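Beta-N-acetylglucosaminidase Nag2 (Vibrio harveyi, PDB 6EZR) probably hydrolyses terminal non-reducing N-acetyl-D-hexosamine residues in N-acetyl-beta-D-hexosaminides, as a member of glycosyl hydrolase family 20. Local coordinates at residues Glu310-Pro315 / Tyr345-Ile350; Pro315-Ile320 / Arg375-Ser380; Ile368-His373 / Val432-Asp437. All blocks are in the same frame, centred on the assembly; numbering follows the deposited sequence.

Interaction 1 (Glu310-Pro315 / Tyr345-Ile350)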
ATOM      1  N   GLU A 310      10.126  -5.061 -14.619  1.00 48.92           N
ATOM      2  CA  GLU A 310      11.066  -5.486 -15.652  1.00 49.81           C
ATOM      3  C   GLU A 310      11.812  -4.293 -16.242  1.00 50.35           C
ATOM      4  O   GLU A 310      11.192  -3.372 -16.781  1.00 48.18           O
ATOM      5  CB  GLU A 310      10.323  -6.223 -16.769  1.00 51.69           C
ATOM      6  CG  GLU A 310      11.233  -6.779 -17.864  1.00 54.62           C
ATOM      7  CD  GLU A 310      10.474  -7.464 -18.987  1.00 57.54           C
ATOM      8  OE1 GLU A 310       9.466  -6.907 -19.474  1.00 56.11           O
ATOM      9  OE2 GLU A 310      10.903  -8.565 -19.398  1.00 63.28           O
ATOM     10  N   ILE A 311      13.137  -4.316 -16.110  1.00 49.33           N
ATOM     11  CA  ILE A 311      14.015  -3.358 -16.774  1.00 51.26           C
ATOM     12  C   ILE A 311      14.780  -4.167 -17.823  1.00 54.11           C
ATOM     13  O   ILE A 311      15.617  -5.005 -17.476  1.00 55.28           O
ATOM     14  CB  ILE A 311      14.976  -2.672 -15.776  1.00 51.82           C
ATOM     15  CG1 ILE A 311      14.206  -2.042 -14.598  1.00 51.62           C
ATOM     16  CG2 ILE A 311      15.835  -1.620 -16.469  1.00 51.08           C
ATOM     17  CD1 ILE A 311      13.249  -0.915 -14.952  1.00 51.08           C
ATOM     18  N   LYS A 312      14.470  -3.929 -19.096  1.00 55.77           N
ATOM     19  CA  LYS A 312      15.026  -4.716 -20.212  1.00 58.39           C
ATOM     20  C   LYS A 312      16.555  -4.677 -20.337  1.00 59.71           C
ATOM     21  O   LYS A 312      17.165  -5.671 -20.749  1.00 58.80           O
ATOM     22  CB  LYS A 312      14.361  -4.326 -21.543  1.00 61.37           C
ATOM     23  CG  LYS A 312      13.127  -5.165 -21.857  1.00 63.61           C
ATOM     24  CD  LYS A 312      12.137  -4.460 -22.769  1.00 67.05           C
ATOM     25  CE  LYS A 312      11.066  -5.433 -23.243  1.00 71.84           C
ATOM     26  NZ  LYS A 312       9.810  -4.763 -23.688  1.00 72.71           N
ATOM     27  N   SER A 313      17.156  -3.546 -19.972  1.00 59.51           N
ATOM     28  CA  SER A 313      18.615  -3.368 -20.004  1.00 61.24           C
ATOM     29  C   SER A 313      19.359  -3.970 -18.805  1.00 62.47           C
ATOM     30  O   SER A 313      20.573  -4.171 -18.877  1.00 64.32           O
ATOM     31  CB  SER A 313      18.959  -1.879 -20.090  1.00 62.06           C
ATOM     32  OG  SER A 313      18.505  -1.185 -18.939  1.00 62.59           O
ATOM     33  N   LEU A 314      18.637  -4.220 -17.709  1.00 61.48           N
ATOM     34  CA  LEU A 314      19.193  -4.792 -16.477  1.00 58.90           C
ATOM     35  C   LEU A 314      18.315  -5.964 -16.013  1.00 61.43           C
ATOM     36  O   LEU A 314      17.694  -5.895 -14.946  1.00 64.58           O
ATOM     37  CB  LEU A 314      19.259  -3.723 -15.379  1.00 56.23           C
ATOM     38  CG  LEU A 314      20.061  -2.459 -15.683  1.00 55.94           C
ATOM     39  CD1 LEU A 314      19.774  -1.381 -14.649  1.00 53.51           C
ATOM     40  CD2 LEU A 314      21.547  -2.768 -15.739  1.00 56.72           C
ATOM     41  N   PRO A 315      18.267  -7.059 -16.804  1.00 60.87           N
ATOM     42  CA  PRO A 315      17.325  -8.161 -16.539  1.00 59.31           C
ATOM     43  C   PRO A 315      17.506  -8.911 -15.206  1.00 59.19           C
ATOM     44  O   PRO A 315      16.587  -9.620 -14.786  1.00 61.45           O
ATOM     45  CB  PRO A 315      17.563  -9.107 -17.721  1.00 59.07           C
ATOM     46  CG  PRO A 315      18.978  -8.862 -18.106  1.00 58.89           C
ATOM     47  CD  PRO A 315      19.184  -7.389 -17.913  1.00 59.52           C
ATOM     48  N   TYR A 345       6.198  -7.732 -12.688  1.00 44.62           N
ATOM     49  CA  TYR A 345       5.372  -7.277 -13.801  1.00 45.89           C
ATOM     50  C   TYR A 345       6.259  -7.071 -15.024  1.00 46.61           C
ATOM     51  O   TYR A 345       7.290  -6.398 -14.946  1.00 46.81           O
ATOM     52  CB  TYR A 345       4.644  -5.980 -13.443  1.00 44.46           C
ATOM     53  CG  TYR A 345       3.942  -6.053 -12.110  1.00 43.94           C
ATOM     54  CD1 TYR A 345       2.855  -6.899 -11.927  1.00 43.62           C
ATOM     55  CD2 TYR A 345       4.385  -5.297 -11.019  1.00 44.51           C
ATOM     56  CE1 TYR A 345       2.208  -6.980 -10.699  1.00 44.37           C
ATOM     57  CE2 TYR A 345       3.751  -5.374  -9.788  1.00 43.70           C
ATOM     58  CZ  TYR A 345       2.666  -6.221  -9.625  1.00 43.14           C
ATOM     59  OH  TYR A 345       2.040  -6.293  -8.397  1.00 41.77           O
ATOM     60  N   THR A 346       5.865  -7.656 -16.151  1.00 46.82           N
ATOM     61  CA  THR A 346       6.557  -7.408 -17.410  1.00 46.89           C
ATOM     62  C   THR A 346       6.154  -6.022 -17.882  1.00 48.95           C
ATOM     63  O   THR A 346       5.131  -5.481 -17.435  1.00 49.55           O
ATOM     64  CB  THR A 346       6.225  -8.465 -18.486  1.00 46.51           C
ATOM     65  OG1 THR A 346       4.841  -8.384 -18.845  1.00 46.02           O
ATOM     66  CG2 THR A 346       6.543  -9.871 -17.984  1.00 45.63           C
ATOM     67  N   GLN A 347       6.958  -5.442 -18.769  1.00 49.69           N
ATOM     68  CA  GLN A 347       6.631  -4.140 -19.364  1.00 51.51           C
ATOM     69  C   GLN A 347       5.308  -4.182 -20.164  1.00 53.30           C
ATOM     70  O   GLN A 347       4.549  -3.213 -20.150  1.00 53.52           O
ATOM     71  CB  GLN A 347       7.790  -3.610 -20.223  1.00 52.30           C
ATOM     72  CG  GLN A 347       9.104  -3.453 -19.452  1.00 52.36           C
ATOM     73  CD  GLN A 347      10.029  -2.355 -19.970  1.00 53.57           C
ATOM     74  OE1 GLN A 347       9.863  -1.835 -21.076  1.00 54.27           O
ATOM     75  NE2 GLN A 347      11.025  -2.001 -19.159  1.00 53.82           N
ATOM     76  N   GLU A 348       5.033  -5.310 -20.826  1.00 56.55           N
ATOM     77  CA  GLU A 348       3.752  -5.542 -21.526  1.00 59.63           C
ATOM     78  C   GLU A 348       2.554  -5.578 -20.570  1.00 56.97           C
ATOM     79  O   GLU A 348       1.509  -4.996 -20.862  1.00 54.70           O
ATOM     80  CB  GLU A 348       3.800  -6.843 -22.352  1.00 64.62           C
ATOM     81  CG  GLU A 348       2.444  -7.285 -22.911  1.00 71.19           C
ATOM     82  CD  GLU A 348       2.543  -8.326 -24.014  1.00 76.44           C
ATOM     83  OE1 GLU A 348       3.311  -9.299 -23.855  1.00 81.54           O
ATOM     84  OE2 GLU A 348       1.831  -8.180 -25.033  1.00 77.29           O
ATOM     85  N   GLU A 349       2.707  -6.292 -19.454  1.00 54.65           N
ATOM     86  CA  GLU A 349       1.690  -6.316 -18.389  1.00 54.01           C
ATOM     87  C   GLU A 349       1.443  -4.903 -17.841  1.00 51.59           C
ATOM     88  O   GLU A 349       0.294  -4.483 -17.714  1.00 50.01           O
ATOM     89  CB  GLU A 349       2.100  -7.266 -17.247  1.00 53.36           C
ATOM     90  CG  GLU A 349       1.887  -8.752 -17.538  1.00 53.39           C
ATOM     91  CD  GLU A 349       2.615  -9.685 -16.567  1.00 56.96           C
ATOM     92  OE1 GLU A 349       3.651  -9.284 -15.990  1.00 56.92           O
ATOM     93  OE2 GLU A 349       2.162 -10.841 -16.393  1.00 57.34           O
ATOM     94  N   ILE A 350       2.523  -4.172 -17.559  1.00 47.53           N
ATOM     95  CA  ILE A 350       2.427  -2.793 -17.061  1.00 46.97           C
ATOM     96  C   ILE A 350       1.688  -1.873 -18.044  1.00 47.64           C
ATOM     97  O   ILE A 350       0.874  -1.054 -17.617  1.00 48.66           O
ATOM     98  CB  ILE A 350       3.816  -2.219 -16.668  1.00 44.96           C
ATOM     99  CG1 ILE A 350       4.243  -2.790 -15.319  1.00 45.90           C
ATOM    100  CG2 ILE A 350       3.804  -0.699 -16.550  1.00 44.21           C
ATOM    101  CD1 ILE A 350       5.739  -2.797 -15.105  1.00 48.24           C
TER
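E310 lies beside T346 with their CA atoms 5.2 Å apart, and one backbone bond, E310 N to Y345 O at 3.2 Å, joins the loop 310-315 to the residues that lead into helix 347-358. In two further bonds Q347 donates and E310 accepts. E310 holds CG anti to its own N (chi1 -177°) and reaches past T346, so that OE1 takes the amide hydrogen of Q347 N at 3.0 Å in an almost straight bond (176°), on the anti side of the carboxylate and 24° out of its plane. The Q347 side-chain amide in turn gives to the E310 carbonyl, NE2 lying 2.7 Å from E310 O with that oxygen in the amide plane. The two side chains cross at about a right angle. K312 lays CD 3.9 Å from Q347 OE1. T346, the N-cap residue, forms a capping box with E349: T346 OG1 accepts from E349 N at 3.0 Å, while T346 N donates to E349 OE1. Q347 NE2 also donates to E422 of helix 410-426. A first-turn amide gripped by the E310 carboxylate thus supplements the capping box, and the negative charge should interact favourably with the helix dipole.

Interaction 2 (Pro315-Ile320 / Arg375-Ser380); sequences PQLTEI and RAAIKS
Van der Waals contact carries the meeting of L317 and I320 with A377 and S380, where the short helix 316-319 lies against helix 375-380; the closest CA atoms, those of L317 and S380, are 5.4 Å apart. The apolar contact is made by L317, which sends one branch across: CD2 stands 3.7 Å from A377 CA and 3.9 Å from A377 CB, close to the backbone because alanine offers so small a side chain. W307 and, from helix 410-426, F415 touch both L317 and A377, which places the pair in a buried apolar cluster.

Carbon-to-oxygen contacts centre on S380, whose CB points across at the other helix and rests 3.5 Å from Q316 O. Q316 CB in turn comes to S380 O, so each residue sets a methylene against the other's carbonyl. I320 brings its branch point, CB lying 3.7 Å from S380 OG, and also CG2, which sits 3.9 Å from K379 O.

Hydrogen bonding by the S380 side chain stays inside its own helix. OG lies at the interface, yet with OG beside its own N (chi1 -61°) it donates to A376 O at 2.7 Å. A376 O also accepts from S380 N, and the two donors arrive from opposite faces of the carbonyl plane.

As for charges, R375 and K379 both form salt bridges to E331, and K379 NZ also bonds T329 O. The serine hydroxyl, buried between the helices, therefore has its proton committed to its own helix, and cohesion across the contact rests mainly on fit between carbon surfaces and weakly polar groups.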
ATOM      1  N   PRO A 315      18.267  -7.059 -16.804  1.00 60.87           N
ATOM      2  CA  PRO A 315      17.325  -8.161 -16.539  1.00 59.31           C
ATOM      3  C   PRO A 315      17.506  -8.911 -15.206  1.00 59.19           C
ATOM      4  O   PRO A 315      16.587  -9.620 -14.786  1.00 61.45           O
ATOM      5  CB  PRO A 315      17.563  -9.107 -17.721  1.00 59.07           C
ATOM      6  CG  PRO A 315      18.978  -8.862 -18.106  1.00 58.89           C
ATOM      7  CD  PRO A 315      19.184  -7.389 -17.913  1.00 59.52           C
ATOM      8  N   GLN A 316      18.662  -8.756 -14.558  1.00 56.06           N
ATOM      9  CA  GLN A 316      18.917  -9.358 -13.237  1.00 56.10           C
ATOM     10  C   GLN A 316      17.987  -8.827 -12.132  1.00 54.73           C
ATOM     11  O   GLN A 316      17.691  -9.548 -11.181  1.00 54.85           O
ATOM     12  CB  GLN A 316      20.375  -9.156 -12.786  1.00 58.45           C
ATOM     13  CG  GLN A 316      21.454  -9.660 -13.746  1.00 60.18           C
ATOM     14  CD  GLN A 316      21.996  -8.570 -14.671  1.00 62.09           C
ATOM     15  OE1 GLN A 316      21.240  -7.728 -15.162  1.00 61.67           O
ATOM     16  NE2 GLN A 316      23.302  -8.582 -14.912  1.00 65.26           N
ATOM     17  N   LEU A 317      17.538  -7.576 -12.255  1.00 52.14           N
ATOM     18  CA  LEU A 317      16.638  -6.959 -11.278  1.00 50.51           C
ATOM     19  C   LEU A 317      15.332  -7.733 -11.071  1.00 51.85           C
ATOM     20  O   LEU A 317      14.761  -7.691  -9.985  1.00 48.49           O
ATOM     21  CB  LEU A 317      16.328  -5.510 -11.670  1.00 51.99           C
ATOM     22  CG  LEU A 317      17.466  -4.496 -11.494  1.00 52.20           C
ATOM     23  CD1 LEU A 317      17.147  -3.214 -12.244  1.00 51.88           C
ATOM     24  CD2 LEU A 317      17.732  -4.186 -10.030  1.00 51.75           C
ATOM     25  N   THR A 318      14.868  -8.420 -12.114  1.00 53.46           N
ATOM     26  CA  THR A 318      13.724  -9.328 -12.028  1.00 54.72           C
ATOM     27  C   THR A 318      14.128 -10.810 -11.946  1.00 56.14           C
ATOM     28  O   THR A 318      13.510 -11.579 -11.209  1.00 52.99           O
ATOM     29  CB  THR A 318      12.775  -9.127 -13.219  1.00 55.79           C
ATOM     30  OG1 THR A 318      13.534  -9.078 -14.434  1.00 57.42           O
ATOM     31  CG2 THR A 318      11.995  -7.836 -13.053  1.00 55.68           C
ATOM     32  N   GLU A 319      15.146 -11.215 -12.703  1.00 57.15           N
ATOM     33  CA  GLU A 319      15.611 -12.615 -12.679  1.00 59.82           C
ATOM     34  C   GLU A 319      16.095 -13.041 -11.273  1.00 57.45           C
ATOM     35  O   GLU A 319      15.870 -14.179 -10.854  1.00 54.69           O
ATOM     36  CB  GLU A 319      16.707 -12.852 -13.727  1.00 64.76           C
ATOM     37  CG  GLU A 319      16.813 -14.307 -14.185  1.00 73.11           C
ATOM     38  CD  GLU A 319      18.193 -14.700 -14.712  1.00 79.31           C
ATOM     39  OE1 GLU A 319      19.221 -14.302 -14.108  1.00 78.10           O
ATOM     40  OE2 GLU A 319      18.244 -15.438 -15.726  1.00 81.50           O
ATOM     41  N   ILE A 320      16.736 -12.110 -10.563  1.00 53.52           N
ATOM     42  CA  ILE A 320      17.199 -12.304  -9.181  1.00 52.77           C
ATOM     43  C   ILE A 320      16.311 -11.548  -8.188  1.00 52.19           C
ATOM     44  O   ILE A 320      15.762 -12.142  -7.246  1.00 48.16           O
ATOM     45  CB  ILE A 320      18.665 -11.817  -9.004  1.00 54.98           C
ATOM     46  CG1 ILE A 320      19.615 -12.519  -9.994  1.00 57.20           C
ATOM     47  CG2 ILE A 320      19.157 -12.016  -7.573  1.00 54.78           C
ATOM     48  CD1 ILE A 320      19.674 -14.034  -9.882  1.00 58.17           C
ATOM     49  N   ARG A 375      17.947  -3.103  -1.185  1.00 49.91           N
ATOM     50  CA  ARG A 375      18.619  -4.390  -1.026  1.00 47.63           C
ATOM     51  C   ARG A 375      18.379  -5.347  -2.195  1.00 47.70           C
ATOM     52  O   ARG A 375      19.311  -6.023  -2.637  1.00 49.78           O
ATOM     53  CB  ARG A 375      18.190  -5.050   0.280  1.00 46.86           C
ATOM     54  CG  ARG A 375      19.111  -6.153   0.763  1.00 45.93           C
ATOM     55  CD  ARG A 375      18.642  -6.692   2.100  1.00 46.89           C
ATOM     56  NE  ARG A 375      19.621  -7.614   2.677  1.00 47.81           N
ATOM     57  CZ  ARG A 375      19.532  -8.945   2.719  1.00 48.20           C
ATOM     58  NH1 ARG A 375      18.477  -9.605   2.231  1.00 47.84           N
ATOM     59  NH2 ARG A 375      20.526  -9.635   3.270  1.00 49.63           N
ATOM     60  N   ALA A 376      17.150  -5.401  -2.698  1.00 44.60           N
ATOM     61  CA  ALA A 376      16.839  -6.268  -3.836  1.00 45.36           C
ATOM     62  C   ALA A 376      17.661  -5.888  -5.068  1.00 46.06           C
ATOM     63  O   ALA A 376      18.189  -6.755  -5.759  1.00 46.03           O
ATOM     64  CB  ALA A 376      15.354  -6.219  -4.160  1.00 45.91           C
ATOM     65  N   ALA A 377      17.767  -4.588  -5.327  1.00 46.90           N
ATOM     66  CA  ALA A 377      18.577  -4.075  -6.426  1.00 47.25           C
ATOM     67  C   ALA A 377      20.049  -4.451  -6.248  1.00 47.15           C
ATOM     68  O   ALA A 377      20.643  -5.070  -7.123  1.00 48.92           O
ATOM     69  CB  ALA A 377      18.430  -2.567  -6.526  1.00 46.39           C
ATOM     70  N   ILE A 378      20.601  -4.093  -5.094  1.00 47.01           N
ATOM     71  CA  ILE A 378      21.997  -4.359  -4.746  1.00 46.70           C
ATOM     72  C   ILE A 378      22.367  -5.843  -4.847  1.00 49.23           C
ATOM     73  O   ILE A 378      23.418  -6.174  -5.389  1.00 48.46           O
ATOM     74  CB  ILE A 378      22.314  -3.801  -3.341  1.00 44.46           C
ATOM     75  CG1 ILE A 378      22.293  -2.268  -3.391  1.00 43.88           C
ATOM     76  CG2 ILE A 378      23.673  -4.285  -2.838  1.00 42.84           C
ATOM     77  CD1 ILE A 378      22.193  -1.592  -2.043  1.00 45.15           C
ATOM     78  N   LYS A 379      21.505  -6.719  -4.331  1.00 51.78           N
ATOM     79  CA  LYS A 379      21.719  -8.178  -4.400  1.00 53.77           C
ATOM     80  C   LYS A 379      21.560  -8.756  -5.819  1.00 54.03           C
ATOM     81  O   LYS A 379      22.081  -9.837  -6.111  1.00 53.96           O
ATOM     82  CB  LYS A 379      20.785  -8.908  -3.418  1.00 55.15           C
ATOM     83  CG  LYS A 379      21.059  -8.585  -1.950  1.00 58.23           C
ATOM     84  CD  LYS A 379      21.780  -9.691  -1.187  1.00 59.34           C
ATOM     85  CE  LYS A 379      20.784 -10.573  -0.453  1.00 60.84           C
ATOM     86  NZ  LYS A 379      21.397 -11.808   0.103  1.00 62.07           N
ATOM     87  N   SER A 380      20.828  -8.045  -6.677  1.00 52.54           N
ATOM     88  CA  SER A 380      20.703  -8.383  -8.099  1.00 51.06           C
ATOM     89  C   SER A 380      21.914  -7.958  -8.935  1.00 51.66           C
ATOM     90  O   SER A 380      22.290  -8.657  -9.875  1.00 53.08           O
ATOM     91  CB  SER A 380      19.445  -7.738  -8.685  1.00 50.82           C
ATOM     92  OG  SER A 380      18.290  -8.216  -8.031  1.00 50.12           O
TER

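Interaction 3 (Ile368-His373 / Val432-Asp437)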
ATOM      1  N   ILE A 368      10.375   4.187  -7.537  1.00 46.11           N
ATOM      2  CA  ILE A 368      11.687   3.524  -7.485  1.00 47.39           C
ATOM      3  C   ILE A 368      12.453   4.049  -6.256  1.00 49.19           C
ATOM      4  O   ILE A 368      13.020   5.142  -6.287  1.00 47.40           O
ATOM      5  CB  ILE A 368      12.524   3.786  -8.771  1.00 47.71           C
ATOM      6  CG1 ILE A 368      11.751   3.407 -10.050  1.00 47.99           C
ATOM      7  CG2 ILE A 368      13.864   3.057  -8.711  1.00 48.20           C
ATOM      8  CD1 ILE A 368      11.330   1.954 -10.167  1.00 49.16           C
ATOM      9  N   ASP A 369      12.476   3.250  -5.188  1.00 52.50           N
ATOM     10  CA  ASP A 369      13.136   3.607  -3.912  1.00 52.56           C
ATOM     11  C   ASP A 369      14.674   3.698  -4.001  1.00 49.69           C
ATOM     12  O   ASP A 369      15.325   2.680  -4.217  1.00 52.09           O
ATOM     13  CB  ASP A 369      12.809   2.540  -2.837  1.00 55.79           C
ATOM     14  CG  ASP A 369      11.663   2.917  -1.911  1.00 56.41           C
ATOM     15  OD1 ASP A 369      11.403   4.111  -1.666  1.00 57.50           O
ATOM     16  OD2 ASP A 369      11.052   1.970  -1.367  1.00 57.65           O
ATOM     17  N   VAL A 370      15.238   4.899  -3.818  1.00 46.34           N
ATOM     18  CA  VAL A 370      16.705   5.113  -3.649  1.00 45.06           C
ATOM     19  C   VAL A 370      16.956   6.275  -2.676  1.00 45.99           C
ATOM     20  O   VAL A 370      16.056   7.103  -2.499  1.00 46.23           O
ATOM     21  CB  VAL A 370      17.443   5.437  -4.981  1.00 44.53           C
ATOM     22  CG1 VAL A 370      17.530   4.206  -5.867  1.00 43.96           C
ATOM     23  CG2 VAL A 370      16.807   6.613  -5.717  1.00 44.89           C
ATOM     24  N   PRO A 371      18.138   6.371  -2.044  1.00 44.52           N
ATOM     25  CA  PRO A 371      19.255   5.415  -2.141  1.00 45.52           C
ATOM     26  C   PRO A 371      19.165   4.235  -1.182  1.00 43.41           C
ATOM     27  O   PRO A 371      19.811   3.223  -1.407  1.00 40.33           O
ATOM     28  CB  PRO A 371      20.484   6.272  -1.812  1.00 46.15           C
ATOM     29  CG  PRO A 371      19.978   7.433  -1.038  1.00 45.54           C
ATOM     30  CD  PRO A 371      18.495   7.555  -1.242  1.00 45.73           C
ATOM     31  N   GLY A 372      18.381   4.379  -0.119  1.00 43.61           N
ATOM     32  CA  GLY A 372      18.066   3.284   0.775  1.00 42.57           C
ATOM     33  C   GLY A 372      16.924   2.483   0.211  1.00 43.74           C
ATOM     34  O   GLY A 372      16.507   2.702  -0.931  1.00 44.81           O
ATOM     35  N   HIS A 373      16.414   1.564   1.033  1.00 46.22           N
ATOM     36  CA  HIS A 373      15.375   0.594   0.644  1.00 45.76           C
ATOM     37  C   HIS A 373      15.717  -0.136  -0.676  1.00 47.16           C
ATOM     38  O   HIS A 373      14.838  -0.433  -1.488  1.00 47.50           O
ATOM     39  CB  HIS A 373      13.985   1.273   0.598  1.00 46.56           C
ATOM     40  CG  HIS A 373      13.385   1.511   1.951  1.00 46.08           C
ATOM     41  ND1 HIS A 373      12.542   0.606   2.563  1.00 46.58           N
ATOM     42  CD2 HIS A 373      13.521   2.540   2.818  1.00 45.28           C
ATOM     43  CE1 HIS A 373      12.181   1.068   3.746  1.00 45.24           C
ATOM     44  NE2 HIS A 373      12.761   2.243   3.925  1.00 46.15           N
ATOM     45  N   VAL A 432       7.423  10.687 -11.235  1.00 41.22           N
ATOM     46  CA  VAL A 432       8.084   9.470 -10.777  1.00 39.73           C
ATOM     47  C   VAL A 432       8.469   9.708  -9.336  1.00 37.57           C
ATOM     48  O   VAL A 432       9.062  10.735  -9.012  1.00 35.08           O
ATOM     49  CB  VAL A 432       9.346   9.115 -11.594  1.00 39.97           C
ATOM     50  CG1 VAL A 432      10.038   7.883 -11.020  1.00 39.06           C
ATOM     51  CG2 VAL A 432       8.986   8.869 -13.049  1.00 39.77           C
ATOM     52  N   HIS A 433       8.111   8.741  -8.492  1.00 37.33           N
ATOM     53  CA  HIS A 433       8.374   8.767  -7.064  1.00 37.26           C
ATOM     54  C   HIS A 433       9.697   8.044  -6.851  1.00 37.74           C
ATOM     55  O   HIS A 433       9.884   6.938  -7.349  1.00 37.96           O
ATOM     56  CB  HIS A 433       7.223   8.071  -6.327  1.00 37.95           C
ATOM     57  CG  HIS A 433       7.128   8.403  -4.870  1.00 35.77           C
ATOM     58  ND1 HIS A 433       8.156   8.176  -3.986  1.00 35.08           N
ATOM     59  CD2 HIS A 433       6.111   8.910  -4.138  1.00 36.43           C
ATOM     60  CE1 HIS A 433       7.789   8.545  -2.775  1.00 35.34           C
ATOM     61  NE2 HIS A 433       6.544   8.981  -2.835  1.00 36.39           N
ATOM     62  N   ILE A 434      10.611   8.693  -6.135  1.00 39.53           N
ATOM     63  CA  ILE A 434      12.014   8.256  -6.020  1.00 41.42           C
ATOM     64  C   ILE A 434      12.386   7.670  -4.639  1.00 41.73           C
ATOM     65  O   ILE A 434      13.510   7.192  -4.429  1.00 40.12           O
ATOM     66  CB  ILE A 434      12.953   9.444  -6.384  1.00 42.91           C
ATOM     67  CG1 ILE A 434      14.301   8.957  -6.944  1.00 43.08           C
ATOM     68  CG2 ILE A 434      13.145  10.390  -5.201  1.00 43.32           C
ATOM     69  CD1 ILE A 434      14.222   8.359  -8.338  1.00 43.21           C
ATOM     70  N   GLY A 435      11.446   7.757  -3.704  1.00 39.92           N
ATOM     71  CA  GLY A 435      11.589   7.226  -2.372  1.00 38.42           C
ATOM     72  C   GLY A 435      12.162   8.335  -1.527  1.00 38.63           C
ATOM     73  O   GLY A 435      11.428   9.098  -0.907  1.00 39.19           O
ATOM     74  N   ALA A 436      13.485   8.449  -1.551  1.00 39.75           N
ATOM     75  CA  ALA A 436      14.208   9.455  -0.785  1.00 39.64           C
ATOM     76  C   ALA A 436      13.903   9.426   0.725  1.00 41.33           C
ATOM     77  O   ALA A 436      13.776  10.468   1.366  1.00 41.80           O
ATOM     78  CB  ALA A 436      13.952  10.838  -1.374  1.00 41.16           C
ATOM     79  N   ASP A 437      13.781   8.227   1.288  1.00 42.95           N
ATOM     80  CA  ASP A 437      13.800   8.071   2.740  1.00 44.86           C
ATOM     81  C   ASP A 437      15.198   8.439   3.265  1.00 43.12           C
ATOM     82  O   ASP A 437      16.197   8.195   2.588  1.00 43.17           O
ATOM     83  CB  ASP A 437      13.434   6.633   3.127  1.00 47.19           C
ATOM     84  CG  ASP A 437      11.946   6.327   2.945  1.00 51.60           C
ATOM     85  OD1 ASP A 437      11.097   7.175   3.318  1.00 54.50           O
ATOM     86  OD2 ASP A 437      11.622   5.226   2.442  1.00 54.60           O
TER
HETATM   87  O   HOH W   1      13.260   5.652  -0.039  1.00 44.85           O
HETATM   88  O   HOH W   2      16.231   6.110   0.835  1.00 43.06           O
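I368 and V370 face the end of the neighbouring strand through a short parallel ladder: I368 N donates to H433 O at 2.8 Å, and V370 N to I434 O at 2.9 Å. The ladder is then carried past the strand end by A436 N, which gives its hydrogen to V370 O at 3.1 Å and has a weak bond to I434 O besides. G435 N donates weakly to H433 ND1. On one face of the strands V370 CG2 packs 3.6 Å from I434 CG1, the isoleucine branch standing anti to its own N (chi1 -152°) and beside its carbonyl carbon. The short I368 O to I434 O approach, by contrast, pairs two acceptors and is no bond.

These are adjacent strands of the (beta/alpha)8-type barrel of the family 20 catalytic domain, and the loops at their C-terminal ends open on the active site. G435, at positive phi, brings its CA 3.2 Å from D369 OD1.

Two waters fill the polar demand beyond the ladder. Water 1 donates to D369 OD1 and accepts from D437 N, with a weak further bond to D437 OD2; it thus bridges two carboxylates whose nearest oxygens, D369 OD1 and D437 OD2, are 4.3 Å apart. Water 2 accepts from G372 N and donates to D437 O. D437 OD2 also lies obliquely by the H373 ring, 3.3 Å from CD2, the carboxylate and ring planes 57° apart. H373 ND1 is hydrogen-bonded to D303, and the H373 side chain lies about 4 Å from that of R274, which binds N-acetyl-D-glucosamine, while D437 precedes E438, the predicted proton donor.

All three contacts belong to the catalytic domain and illustrate how a barrel's layers are tied together from successive pieces of chain. Interactions 1 and 2 are neighbours, their centres 12 Å apart and their segments alternating along the chain: they share P315, I311 packs on L317, and E310 on T318. Interaction 1 closes before interaction 3 opens, and 19 Å separates their centres, yet helix 347-358 leads directly into strand 363-370. That strand is followed by helix 375-380, so interactions 2 and 3 adjoin in sequence and also alternate, with centres 16 Å apart. Helix 410-426 borders all three. The loop and helix contacts of interactions 1 and 2 lie near the strand pair that leads to the active site.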